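Local coordinates for putative methylthioribose-1-phosphate isomerase (Pyrococcus horikoshii OT3, PDB 6A34), which probably interconverts 5-methylthioribose 1-phosphate and 5-methylthioribulose 1-phosphate, an isomerisation step of the methionine salvage pathway, at residues D141-A146 against L172-L177; P274-A279 against Y330-I335. All blocks are in the same frame, centred on the assembly; numbering follows the deposited sequence.

Contact 1 of 2, residues D141-A146 against L172-L177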
loop_
_atom_site.group_PDB
_atom_site.type_symbol
_atom_site.label_atom_id
_atom_site.label_comp_id
_atom_site.label_asym_id
_atom_site.label_seq_id
_atom_site.Cartn_x
_atom_site.Cartn_y
_atom_site.Cartn_z
ATOM N N ASP A 141 -18.385 -27.601 10.897
ATOM C CA ASP A 141 -19.715 -27.302 10.358
ATOM C C ASP A 141 -20.298 -26.021 10.975
ATOM O O ASP A 141 -21.066 -25.340 10.325
ATOM C CB ASP A 141 -20.712 -28.448 10.580
ATOM C CG ASP A 141 -20.357 -29.742 9.859
ATOM O OD1 ASP A 141 -19.629 -29.669 8.842
ATOM O OD2 ASP A 141 -20.745 -30.824 10.372
ATOM N N GLU A 142 -19.997 -25.756 12.242
ATOM C CA GLU A 142 -20.458 -24.557 12.940
ATOM C C GLU A 142 -19.874 -23.308 12.264
ATOM O O GLU A 142 -20.533 -22.282 12.190
ATOM C CB GLU A 142 -20.042 -24.569 14.418
ATOM C CG GLU A 142 -21.042 -25.297 15.309
ATOM C CD GLU A 142 -20.487 -25.842 16.618
ATOM O OE1 GLU A 142 -19.449 -25.329 17.090
ATOM O OE2 GLU A 142 -21.086 -26.801 17.159
ATOM N N ASP A 143 -18.611 -23.388 11.837
ATOM C CA ASP A 143 -17.992 -22.263 11.196
ATOM C C ASP A 143 -18.725 -22.003 9.886
ATOM O O ASP A 143 -19.141 -20.871 9.603
ATOM C CB ASP A 143 -16.507 -22.451 10.927
ATOM C CG ASP A 143 -15.899 -21.162 10.412
ATOM O OD1 ASP A 143 -15.885 -20.181 11.187
ATOM O OD2 ASP A 143 -15.512 -21.136 9.233
ATOM N N VAL A 144 -18.989 -23.084 9.156
ATOM C CA VAL A 144 -19.594 -22.966 7.854
ATOM C C VAL A 144 -21.006 -22.414 8.011
ATOM O O VAL A 144 -21.418 -21.591 7.186
ATOM C CB VAL A 144 -19.556 -24.271 7.037
ATOM C CG1 VAL A 144 -20.251 -24.118 5.684
ATOM C CG2 VAL A 144 -18.131 -24.736 6.806
ATOM N N GLU A 145 -21.719 -22.802 9.073
ATOM C CA GLU A 145 -23.108 -22.352 9.156
ATOM C C GLU A 145 -23.172 -20.924 9.714
ATOM O O GLU A 145 -24.050 -20.168 9.349
ATOM C CB GLU A 145 -24.042 -23.392 9.780
ATOM C CG GLU A 145 -23.666 -23.946 11.128
ATOM C CD GLU A 145 -24.304 -25.302 11.440
ATOM O OE1 GLU A 145 -24.341 -25.670 12.625
ATOM O OE2 GLU A 145 -24.726 -26.006 10.499
ATOM N N ALA A 146 -22.185 -20.523 10.505
ATOM C CA ALA A 146 -22.072 -19.135 10.948
ATOM C C ALA A 146 -21.860 -18.257 9.713
ATOM O O ALA A 146 -22.469 -17.219 9.571
ATOM C CB ALA A 146 -20.947 -18.990 11.938
ATOM N N LEU A 172 -10.885 -18.941 2.095
ATOM C CA LEU A 172 -9.570 -19.395 2.560
ATOM C C LEU A 172 -9.302 -19.023 4.029
ATOM O O LEU A 172 -8.458 -19.645 4.657
ATOM C CB LEU A 172 -8.503 -18.784 1.654
ATOM C CG LEU A 172 -8.596 -19.179 0.186
ATOM C CD1 LEU A 172 -7.614 -18.355 -0.627
ATOM C CD2 LEU A 172 -8.332 -20.666 0.005
ATOM N N ALA A 173 -9.976 -17.995 4.564
ATOM C CA ALA A 173 -9.744 -17.543 5.970
ATOM C C ALA A 173 -10.667 -18.276 6.963
ATOM O O ALA A 173 -10.656 -18.002 8.168
ATOM C CB ALA A 173 -9.969 -16.045 6.068
ATOM N N THR A 174 -11.506 -19.169 6.442
ATOM C CA THR A 174 -12.469 -19.910 7.209
ATOM C C THR A 174 -12.479 -21.366 6.725
ATOM O O THR A 174 -11.706 -21.753 5.837
ATOM C CB THR A 174 -13.846 -19.263 7.037
ATOM O OG1 THR A 174 -14.261 -19.427 5.679
ATOM C CG2 THR A 174 -13.819 -17.790 7.375
ATOM N N VAL A 175 -13.403 -22.148 7.287
ATOM C CA VAL A 175 -13.623 -23.508 6.871
ATOM C C VAL A 175 -14.268 -23.468 5.494
ATOM O O VAL A 175 -13.853 -24.220 4.623
ATOM C CB VAL A 175 -14.462 -24.291 7.887
ATOM C CG1 VAL A 175 -14.759 -25.701 7.404
ATOM C CG2 VAL A 175 -13.791 -24.296 9.236
ATOM N N HIS A 176 -15.238 -22.568 5.299
ATOM C CA HIS A 176 -15.859 -22.409 3.966
ATOM C C HIS A 176 -16.573 -21.046 3.866
ATOM O O HIS A 176 -17.127 -20.583 4.829
ATOM C CB HIS A 176 -16.777 -23.632 3.673
ATOM C CG HIS A 176 -16.792 -24.087 2.246
ATOM N ND1 HIS A 176 -17.890 -24.747 1.698
ATOM C CD2 HIS A 176 -15.873 -23.945 1.240
ATOM C CE1 HIS A 176 -17.643 -24.995 0.411
ATOM N NE2 HIS A 176 -16.394 -24.513 0.102
ATOM N N LEU A 177 -16.496 -20.419 2.682
ATOM C CA LEU A 177 -17.337 -19.290 2.227
ATOM C C LEU A 177 -16.743 -17.924 2.613
ATOM O O LEU A 177 -16.767 -16.960 1.790
ATOM C CB LEU A 177 -18.760 -19.427 2.784
ATOM C CG LEU A 177 -19.493 -20.718 2.433
ATOM C CD1 LEU A 177 -20.893 -20.697 3.020
ATOM C CD2 LEU A 177 -19.548 -20.922 0.933
#
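Val144 of helix 125-157 lies beside His176 with their CA atoms 5.4 Å apart, where the loop that follows strand 161-165 of the Rossmann-like domain runs past the flank of the helix. Residues 172-173 form the end of a short 3-10 turn; from Thr174 onward the loop is irregular. Asp143 reaches across to the loop: its CG is anti to the backbone N (chi1 -173°), which lets the carboxylate meet the backbone at Val175. There OD2 accepts a nearly straight hydrogen bond from Val175 N at 3.0 Å, on its anti side and 32° out of the carboxylate plane. The same oxygen also takes a weak hydrogen bond from Asn147 ND2, one helical turn on. Next to this polar grip, Val144 CG2 meets Val175 CG1 at 3.6 Å, the two valines crossing at about a right angle. His176 runs alongside Val144, but its ring leads away from the helix, and NE2 bonds to Leu13 O. Pro60 of helix 59-76 packs on Asp143 and Ala64 on Val175; the Thr174 side chain lies about 7 Å from that of Gly58, a predicted substrate-binding residue. Thr174 CB lies 3.3 Å from Asp143 OD2, a van der Waals contact beside the accepting oxygen.

Contact 2 of 2, residues P274-A279 against Y330-I335; sequences PFFAVA and YLTGII
Ile335 and Phe276 meet in the apolar centre, where Ile335 CD1 lies 3.8 Å from Phe276 CB and also borders the ring obliquely. Ile335 CG1 is anti to its carbonyl carbon (chi1 -53°), a setting that places CG1, and with it CD1, against Phe276, while its CB packs against Val278 CB at 3.9 Å. The Phe276 ring stands over the backbone of Gly333; Thr332 CB approaches one of its faces, offset toward the rim, and Thr332 CG2 lies 3.9 Å from Phe276 CZ. An alanine in place of Phe276 would probably leave Thr332 CG2 without this partner, take the ring from Ile335 CD1 and open a gap next to Gly333. On the other face of the sheet Leu331 CD2 fits between Ala277 CB, at 3.8 Å, and ring carbons CD2 and CE2 of Phe275.

Between these two layers the backbones pair as parallel strands, Ala277 with Ile334 and Val278 with Ile335, their short axes 32° apart. Ala277 O accepts from Ile335 N at 2.8 Å, with the donor in the carbonyl plane, and Ile335 O accepts from Ala279 N at 2.9 Å; the bond from Ala277 N to Gly333 O is weak. At the polar edge Thr332 makes two bonds to Phe275: its N donates to Phe275 O at 2.9 Å, and its OG1 receives Phe275 N at 3.1 Å, a side-chain hydroxyl thus standing in as acceptor for Phe275 N.

These strands are neighbours in the mixed sheet of the Rossmann-like domain. Strand 241-244 bonds to the far side of 275-278, and strand 339-341 flanks 333-336. Helix 125-157 covers the face bearing Phe276, Val278 and Ile335, whereas helix 261-270 and Phe255 cover that of Phe275.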
loop_
_atom_site.group_PDB
_atom_site.type_symbol
_atom_site.label_atom_id
_atom_site.label_comp_id
_atom_site.label_asym_id
_atom_site.label_seq_id
_atom_site.Cartn_x
_atom_site.Cartn_y
_atom_site.Cartn_z
ATOM N N PRO A 274 -21.351 3.901 3.334
ATOM C CA PRO A 274 -21.602 2.915 4.373
ATOM C C PRO A 274 -20.400 1.974 4.538
ATOM O O PRO A 274 -19.806 1.543 3.579
ATOM C CB PRO A 274 -22.862 2.177 3.896
ATOM C CG PRO A 274 -23.541 3.102 2.957
ATOM C CD PRO A 274 -22.446 3.980 2.365
ATOM N N PHE A 275 -20.080 1.675 5.793
ATOM C CA PHE A 275 -18.902 0.967 6.188
ATOM C C PHE A 275 -19.282 -0.078 7.240
ATOM O O PHE A 275 -19.697 0.273 8.362
ATOM C CB PHE A 275 -17.907 1.984 6.752
ATOM C CG PHE A 275 -16.622 1.399 7.253
ATOM C CD1 PHE A 275 -15.560 1.195 6.400
ATOM C CD2 PHE A 275 -16.486 1.014 8.563
ATOM C CE1 PHE A 275 -14.374 0.655 6.866
ATOM C CE2 PHE A 275 -15.298 0.479 9.028
ATOM C CZ PHE A 275 -14.250 0.283 8.180
ATOM N N PHE A 276 -19.129 -1.350 6.884
ATOM C CA PHE A 276 -19.520 -2.471 7.748
ATOM C C PHE A 276 -18.341 -3.377 8.082
ATOM O O PHE A 276 -17.493 -3.648 7.234
ATOM C CB PHE A 276 -20.567 -3.335 7.064
ATOM C CG PHE A 276 -21.903 -2.675 6.855
ATOM C CD1 PHE A 276 -22.149 -1.910 5.726
ATOM C CD2 PHE A 276 -22.923 -2.867 7.762
ATOM C CE1 PHE A 276 -23.391 -1.329 5.525
ATOM C CE2 PHE A 276 -24.162 -2.287 7.563
ATOM C CZ PHE A 276 -24.400 -1.530 6.437
ATOM N N ALA A 277 -18.350 -3.876 9.313
ATOM C CA ALA A 277 -17.570 -5.006 9.753
ATOM C C ALA A 277 -18.494 -6.227 9.771
ATOM O O ALA A 277 -19.685 -6.096 10.065
ATOM C CB ALA A 277 -17.019 -4.744 11.143
ATOM N N VAL A 278 -17.942 -7.397 9.458
ATOM C CA VAL A 278 -18.649 -8.648 9.503
ATOM C C VAL A 278 -17.758 -9.631 10.261
ATOM O O VAL A 278 -16.555 -9.752 9.938
ATOM C CB VAL A 278 -19.023 -9.162 8.095
ATOM C CG1 VAL A 278 -17.851 -9.160 7.123
ATOM C CG2 VAL A 278 -19.650 -10.552 8.144
ATOM N N ALA A 279 -18.332 -10.278 11.288
ATOM C CA ALA A 279 -17.664 -11.311 12.084
ATOM C C ALA A 279 -18.681 -12.126 12.875
ATOM O O ALA A 279 -19.765 -11.623 13.166
ATOM C CB ALA A 279 -16.696 -10.685 13.019
ATOM N N TYR A 330 -17.199 5.127 13.281
ATOM C CA TYR A 330 -17.040 4.963 11.851
ATOM C C TYR A 330 -17.917 3.826 11.300
ATOM O O TYR A 330 -18.067 3.721 10.075
ATOM C CB TYR A 330 -15.551 4.721 11.542
ATOM C CG TYR A 330 -14.657 5.895 11.863
ATOM C CD1 TYR A 330 -14.668 7.006 11.050
ATOM C CD2 TYR A 330 -13.797 5.913 12.938
ATOM C CE1 TYR A 330 -13.915 8.129 11.322
ATOM C CE2 TYR A 330 -12.985 7.014 13.204
ATOM C CZ TYR A 330 -13.050 8.133 12.393
ATOM O OH TYR A 330 -12.312 9.273 12.606
ATOM N N LEU A 331 -18.491 2.971 12.166
ATOM C CA LEU A 331 -19.276 1.800 11.690
ATOM C C LEU A 331 -20.726 2.202 11.413
ATOM O O LEU A 331 -21.381 2.790 12.241
ATOM C CB LEU A 331 -19.252 0.667 12.711
ATOM C CG LEU A 331 -17.971 -0.147 12.786
ATOM C CD1 LEU A 331 -17.926 -0.975 14.066
ATOM C CD2 LEU A 331 -17.850 -1.060 11.582
ATOM N N THR A 332 -21.232 1.788 10.250
ATOM C CA THR A 332 -22.643 1.875 9.944
ATOM C C THR A 332 -23.375 0.733 10.670
ATOM O O THR A 332 -24.452 0.903 11.142
ATOM C CB THR A 332 -22.867 1.847 8.431
ATOM O OG1 THR A 332 -22.082 2.874 7.825
ATOM C CG2 THR A 332 -24.325 2.022 8.076
ATOM N N GLY A 333 -22.785 -0.457 10.675
ATOM C CA GLY A 333 -23.317 -1.607 11.379
ATOM C C GLY A 333 -22.303 -2.727 11.488
ATOM O O GLY A 333 -21.243 -2.695 10.841
ATOM N N ILE A 334 -22.619 -3.710 12.328
ATOM C CA ILE A 334 -21.787 -4.881 12.485
ATOM C C ILE A 334 -22.621 -6.110 12.089
ATOM O O ILE A 334 -23.602 -6.443 12.751
ATOM C CB ILE A 334 -21.243 -5.028 13.917
ATOM C CG1 ILE A 334 -20.383 -3.840 14.336
ATOM C CG2 ILE A 334 -20.501 -6.340 14.040
ATOM C CD1 ILE A 334 -19.863 -3.912 15.760
ATOM N N ILE A 335 -22.187 -6.784 11.027
ATOM C CA ILE A 335 -22.871 -7.934 10.511
ATOM C C ILE A 335 -22.331 -9.154 11.255
ATOM O O ILE A 335 -21.134 -9.411 11.210
ATOM C CB ILE A 335 -22.696 -8.053 8.990
ATOM C CG1 ILE A 335 -23.089 -6.770 8.264
ATOM C CG2 ILE A 335 -23.493 -9.239 8.471
ATOM C CD1 ILE A 335 -22.455 -6.614 6.913
#

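How the contacts relate
Both contacts are buried and their centres lie 20 Å apart without touching, contact 1 nearer the middle of the chain. Helix 125-157 joins them: it supplies residues 141-146 to contact 1, and further along, Met150, Tyr153 and Val157 pack on the sheet face of contact 2. Contact 1 fastens a loop to a helix through one carboxylate-to-backbone hydrogen bond and a small valine pair. Contact 2, with about twice the buried surface, links two neighbouring strands by a backbone ladder and larger apolar side chains on both faces. Each lies near, without touching, a residue predicted to bind substrate; in contact 2 the side chains of Ala277 and Asn257 are about 7 Å apart.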